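Local coordinates for protein cellulase (Bacteroides salanitronis, PDB 6WQY) that probably hydrolyses internal beta-1,4 linkages of cellulose and related plant polysaccharides through its family 5 glycosyl hydrolase domain, at residues P341-G353 and W357-N369. Sequence-based numbering, arbitrary orientation.
Sequences PPFYWDAGGDGTG and WALFNHATGEMLN
Asp346 meets 357-369 with both carboxylate oxygens. Asp346 OD1 accepts a nearly straight bond from His362 NE2 at 2.8 Å, 60° out of the carboxylate plane but close to the imidazole plane, and also takes Gly348 N in an Asx turn. Asp346 OD2 receives Leu359 N at 2.8 Å, and outside the segments Trp35 NE1. Without the carboxylate, as with an alanine here, His362 NE2 and Leu359 N would be likely to lose their acceptor, the ring staying held at ND1 by Gln40 but less firmly fixed. Gly348 CA lies 3.2 Å from His362 NE2, over the ring face, where a side chain would clash. Nearby, Tyr344 OH donates to Trp357 O (2.7 Å) while Leu359 CD1 lies over one face of the Tyr344 ring, a CH-pi contact 3.9 Å from its centroid. With CG anti to the backbone N (chi1 178°), Trp345 turns its indole edge onto the Trp357 face in a T-shaped pair, planes at 83°. The other side is looser: water bridges Gly348 O to Trp357 N, and exposed Asn369 ND2 reaches Gly351 O at 3.2 Å. The contact folds the loop back over the C-terminal end of 342-346, last strand of the TIM barrel, beside strand 34-37, with Phe360 packed between helices 61-70 and 371-383.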
loop_
_atom_site.group_PDB
_atom_site.type_symbol
_atom_site.label_atom_id
_atom_site.label_comp_id
_atom_site.label_asym_id
_atom_site.label_seq_id
_atom_site.Cartn_x
_atom_site.Cartn_y
_atom_site.Cartn_z
ATOM N N PRO A 341 8.040 5.110 -5.042
ATOM C CA PRO A 341 6.799 5.887 -5.203
ATOM C C PRO A 341 5.992 5.868 -3.919
ATOM O O PRO A 341 5.795 4.803 -3.332
ATOM C CB PRO A 341 6.050 5.152 -6.322
ATOM C CG PRO A 341 6.613 3.775 -6.340
ATOM C CD PRO A 341 8.031 3.862 -5.840
ATOM N N PRO A 342 5.509 7.038 -3.458
ATOM C CA PRO A 342 4.676 7.083 -2.251
ATOM C C PRO A 342 3.194 7.096 -2.581
ATOM O O PRO A 342 2.766 7.758 -3.537
ATOM C CB PRO A 342 5.096 8.410 -1.616
ATOM C CG PRO A 342 5.356 9.308 -2.821
ATOM C CD PRO A 342 5.904 8.391 -3.911
ATOM N N PHE A 343 2.401 6.387 -1.763
ATOM C CA PHE A 343 0.946 6.322 -1.895
ATOM C C PHE A 343 0.315 6.921 -0.642
ATOM O O PHE A 343 0.416 6.347 0.448
ATOM C CB PHE A 343 0.473 4.875 -2.073
ATOM C CG PHE A 343 0.759 4.295 -3.442
ATOM C CD1 PHE A 343 2.062 3.997 -3.838
ATOM C CD2 PHE A 343 -0.272 4.033 -4.315
ATOM C CE1 PHE A 343 2.314 3.471 -5.104
ATOM C CE2 PHE A 343 -0.030 3.500 -5.573
ATOM C CZ PHE A 343 1.265 3.215 -5.962
ATOM N N TYR A 344 -0.337 8.065 -0.803
ATOM C CA TYR A 344 -0.975 8.766 0.306
ATOM C C TYR A 344 -2.186 7.984 0.810
ATOM O O TYR A 344 -2.977 7.469 0.018
ATOM C CB TYR A 344 -1.387 10.169 -0.197
ATOM C CG TYR A 344 -2.138 10.969 0.840
ATOM C CD1 TYR A 344 -1.471 11.771 1.759
ATOM C CD2 TYR A 344 -3.524 10.864 0.949
ATOM C CE1 TYR A 344 -2.165 12.447 2.742
ATOM C CE2 TYR A 344 -4.214 11.525 1.937
ATOM C CZ TYR A 344 -3.527 12.316 2.829
ATOM O OH TYR A 344 -4.185 12.975 3.845
ATOM N N TRP A 345 -2.341 7.906 2.136
ATOM C CA TRP A 345 -3.458 7.184 2.748
ATOM C C TRP A 345 -4.678 8.091 2.887
ATOM O O TRP A 345 -4.697 8.993 3.732
ATOM C CB TRP A 345 -3.062 6.646 4.130
ATOM C CG TRP A 345 -4.207 5.934 4.794
ATOM C CD1 TRP A 345 -4.934 6.367 5.846
ATOM C CD2 TRP A 345 -4.797 4.699 4.382
ATOM N NE1 TRP A 345 -5.943 5.477 6.134
ATOM C CE2 TRP A 345 -5.880 4.438 5.243
ATOM C CE3 TRP A 345 -4.493 3.765 3.385
ATOM C CZ2 TRP A 345 -6.670 3.295 5.119
ATOM C CZ3 TRP A 345 -5.285 2.644 3.258
ATOM C CH2 TRP A 345 -6.354 2.416 4.122
ATOM N N ASP A 346 -5.719 7.823 2.101
ATOM C CA ASP A 346 -6.946 8.631 2.116
ATOM C C ASP A 346 -8.105 7.764 2.615
ATOM O O ASP A 346 -8.738 7.023 1.854
ATOM C CB ASP A 346 -7.232 9.232 0.739
ATOM C CG ASP A 346 -8.337 10.258 0.763
ATOM O OD1 ASP A 346 -9.366 10.010 1.426
ATOM O OD2 ASP A 346 -8.180 11.319 0.106
ATOM N N ALA A 347 -8.422 7.890 3.909
ATOM C CA ALA A 347 -9.506 7.131 4.514
ATOM C C ALA A 347 -10.865 7.749 4.234
ATOM O O ALA A 347 -11.871 7.199 4.660
ATOM C CB ALA A 347 -9.292 7.034 6.035
ATOM N N GLY A 348 -10.926 8.888 3.545
ATOM C CA GLY A 348 -12.216 9.472 3.225
ATOM C C GLY A 348 -12.931 9.935 4.474
ATOM O O GLY A 348 -12.339 10.522 5.391
ATOM N N GLY A 349 -14.231 9.674 4.511
ATOM C CA GLY A 349 -15.055 10.281 5.534
ATOM C C GLY A 349 -15.513 11.666 5.112
ATOM O O GLY A 349 -15.481 12.029 3.932
ATOM N N ASP A 350 -15.928 12.457 6.102
ATOM C CA ASP A 350 -16.530 13.765 5.844
ATOM C C ASP A 350 -15.556 14.925 5.996
ATOM O O ASP A 350 -15.971 16.083 5.878
ATOM C CB ASP A 350 -17.768 13.987 6.732
ATOM C CG ASP A 350 -17.430 14.105 8.212
ATOM O OD1 ASP A 350 -16.242 14.158 8.578
ATOM O OD2 ASP A 350 -18.385 14.142 9.027
ATOM N N GLY A 351 -14.282 14.653 6.253
ATOM C CA GLY A 351 -13.305 15.713 6.359
ATOM C C GLY A 351 -13.456 16.609 7.564
ATOM O O GLY A 351 -12.963 17.738 7.540
ATOM N N THR A 352 -14.132 16.149 8.612
ATOM C CA THR A 352 -14.238 16.897 9.855
ATOM C C THR A 352 -13.375 16.246 10.925
ATOM O O THR A 352 -12.874 15.131 10.763
ATOM C CB THR A 352 -15.689 16.947 10.354
ATOM O OG1 THR A 352 -16.106 15.630 10.750
ATOM C CG2 THR A 352 -16.614 17.476 9.270
ATOM N N GLY A 353 -13.193 16.959 12.024
ATOM C CA GLY A 353 -12.481 16.418 13.156
ATOM C C GLY A 353 -10.988 16.622 13.054
ATOM O O GLY A 353 -10.468 17.311 12.166
ATOM N N TRP A 357 -7.868 12.190 7.151
ATOM C CA TRP A 357 -6.940 11.963 6.061
ATOM C C TRP A 357 -7.519 12.366 4.714
ATOM O O TRP A 357 -6.816 12.314 3.706
ATOM C CB TRP A 357 -6.607 10.465 5.960
ATOM C CG TRP A 357 -6.084 9.814 7.193
ATOM C CD1 TRP A 357 -6.815 9.256 8.199
ATOM C CD2 TRP A 357 -4.707 9.608 7.543
ATOM N NE1 TRP A 357 -5.984 8.733 9.155
ATOM C CE2 TRP A 357 -4.685 8.927 8.777
ATOM C CE3 TRP A 357 -3.494 9.927 6.935
ATOM C CZ2 TRP A 357 -3.510 8.570 9.417
ATOM C CZ3 TRP A 357 -2.322 9.554 7.573
ATOM C CH2 TRP A 357 -2.341 8.894 8.804
ATOM N N ALA A 358 -8.795 12.747 4.657
ATOM C CA ALA A 358 -9.482 12.848 3.376
ATOM C C ALA A 358 -8.989 14.029 2.549
ATOM O O ALA A 358 -8.917 15.165 3.042
ATOM C CB ALA A 358 -10.984 13.017 3.623
ATOM N N LEU A 359 -8.723 13.770 1.282
ATOM C CA LEU A 359 -8.500 14.798 0.269
ATOM C C LEU A 359 -9.665 14.907 -0.698
ATOM O O LEU A 359 -9.931 16.005 -1.205
ATOM C CB LEU A 359 -7.223 14.509 -0.522
ATOM C CG LEU A 359 -5.947 14.371 0.304
ATOM C CD1 LEU A 359 -4.762 14.032 -0.610
ATOM C CD2 LEU A 359 -5.648 15.606 1.123
ATOM N N PHE A 360 -10.363 13.796 -0.959
ATOM C CA PHE A 360 -11.501 13.773 -1.857
ATOM C C PHE A 360 -12.676 13.076 -1.182
ATOM O O PHE A 360 -12.488 12.123 -0.407
ATOM C CB PHE A 360 -11.217 12.942 -3.126
ATOM C CG PHE A 360 -10.067 13.439 -3.945
ATOM C CD1 PHE A 360 -8.779 13.033 -3.659
ATOM C CD2 PHE A 360 -10.272 14.296 -5.002
ATOM C CE1 PHE A 360 -7.709 13.489 -4.403
ATOM C CE2 PHE A 360 -9.206 14.753 -5.759
ATOM C CZ PHE A 360 -7.924 14.340 -5.456
ATOM N N ASN A 361 -13.888 13.508 -1.515
ATOM C CA ASN A 361 -15.056 12.672 -1.266
ATOM C C ASN A 361 -14.959 11.455 -2.190
ATOM O O ASN A 361 -14.799 11.601 -3.407
ATOM C CB ASN A 361 -16.334 13.472 -1.524
ATOM C CG ASN A 361 -17.582 12.686 -1.198
ATOM O OD1 ASN A 361 -17.892 11.705 -1.876
ATOM N ND2 ASN A 361 -18.300 13.099 -0.172
ATOM N N HIS A 362 -15.016 10.240 -1.612
ATOM C CA HIS A 362 -14.748 9.033 -2.374
ATOM C C HIS A 362 -15.853 8.685 -3.363
ATOM O O HIS A 362 -15.640 7.823 -4.222
ATOM C CB HIS A 362 -14.518 7.845 -1.437
ATOM C CG HIS A 362 -13.227 7.894 -0.683
ATOM N ND1 HIS A 362 -12.733 6.773 -0.046
ATOM C CD2 HIS A 362 -12.327 8.884 -0.454
ATOM C CE1 HIS A 362 -11.592 7.068 0.550
ATOM N NE2 HIS A 362 -11.322 8.343 0.318
ATOM N N ALA A 363 -17.011 9.328 -3.266
ATOM C CA ALA A 363 -18.105 9.077 -4.188
ATOM C C ALA A 363 -18.295 10.185 -5.212
ATOM O O ALA A 363 -18.580 9.898 -6.381
ATOM C CB ALA A 363 -19.414 8.886 -3.413
ATOM N N THR A 364 -18.165 11.455 -4.825
ATOM C CA THR A 364 -18.345 12.535 -5.794
ATOM C C THR A 364 -17.045 12.938 -6.471
ATOM O O THR A 364 -17.084 13.558 -7.536
ATOM C CB THR A 364 -18.919 13.790 -5.124
ATOM O OG1 THR A 364 -17.945 14.292 -4.206
ATOM C CG2 THR A 364 -20.217 13.490 -4.400
ATOM N N GLY A 365 -15.906 12.636 -5.872
ATOM C CA GLY A 365 -14.636 13.080 -6.393
ATOM C C GLY A 365 -14.283 14.521 -6.098
ATOM O O GLY A 365 -13.218 14.983 -6.527
ATOM N N GLU A 366 -15.127 15.244 -5.363
ATOM C CA GLU A 366 -14.820 16.623 -5.041
ATOM C C GLU A 366 -13.677 16.700 -4.046
ATOM O O GLU A 366 -13.595 15.915 -3.096
ATOM C CB GLU A 366 -16.040 17.314 -4.445
ATOM C CG GLU A 366 -17.170 17.498 -5.435
ATOM C CD GLU A 366 -16.883 18.562 -6.480
ATOM O OE1 GLU A 366 -15.977 19.396 -6.272
ATOM O OE2 GLU A 366 -17.579 18.574 -7.519
ATOM N N MET A 367 -12.792 17.672 -4.251
ATOM C CA MET A 367 -11.753 17.958 -3.275
ATOM C C MET A 367 -12.370 18.564 -2.021
ATOM O O MET A 367 -13.307 19.359 -2.095
ATOM C CB MET A 367 -10.729 18.930 -3.858
ATOM C CG MET A 367 -9.777 18.290 -4.838
ATOM S SD MET A 367 -8.590 19.494 -5.436
ATOM C CE MET A 367 -7.818 18.554 -6.742
ATOM N N LEU A 368 -11.820 18.192 -0.872
ATOM C CA LEU A 368 -12.285 18.676 0.416
ATOM C C LEU A 368 -11.287 19.656 1.019
ATOM O O LEU A 368 -10.075 19.429 0.972
ATOM C CB LEU A 368 -12.497 17.518 1.385
ATOM C CG LEU A 368 -13.489 16.454 0.912
ATOM C CD1 LEU A 368 -13.620 15.338 1.948
ATOM C CD2 LEU A 368 -14.837 17.062 0.612
ATOM N N ASN A 369 -11.798 20.731 1.615
ATOM C CA ASN A 369 -10.979 21.687 2.368
ATOM C C ASN A 369 -9.816 22.140 1.491
ATOM O O ASN A 369 -10.048 22.535 0.336
ATOM C CB ASN A 369 -10.606 21.057 3.705
ATOM C CG ASN A 369 -11.826 20.642 4.502
ATOM O OD1 ASN A 369 -12.864 21.289 4.428
ATOM N ND2 ASN A 369 -11.709 19.557 5.242
HETATM O O HOH W 1 -9.992 10.349 6.948
HETATM O O HOH W 2 -15.936 10.071 1.078
#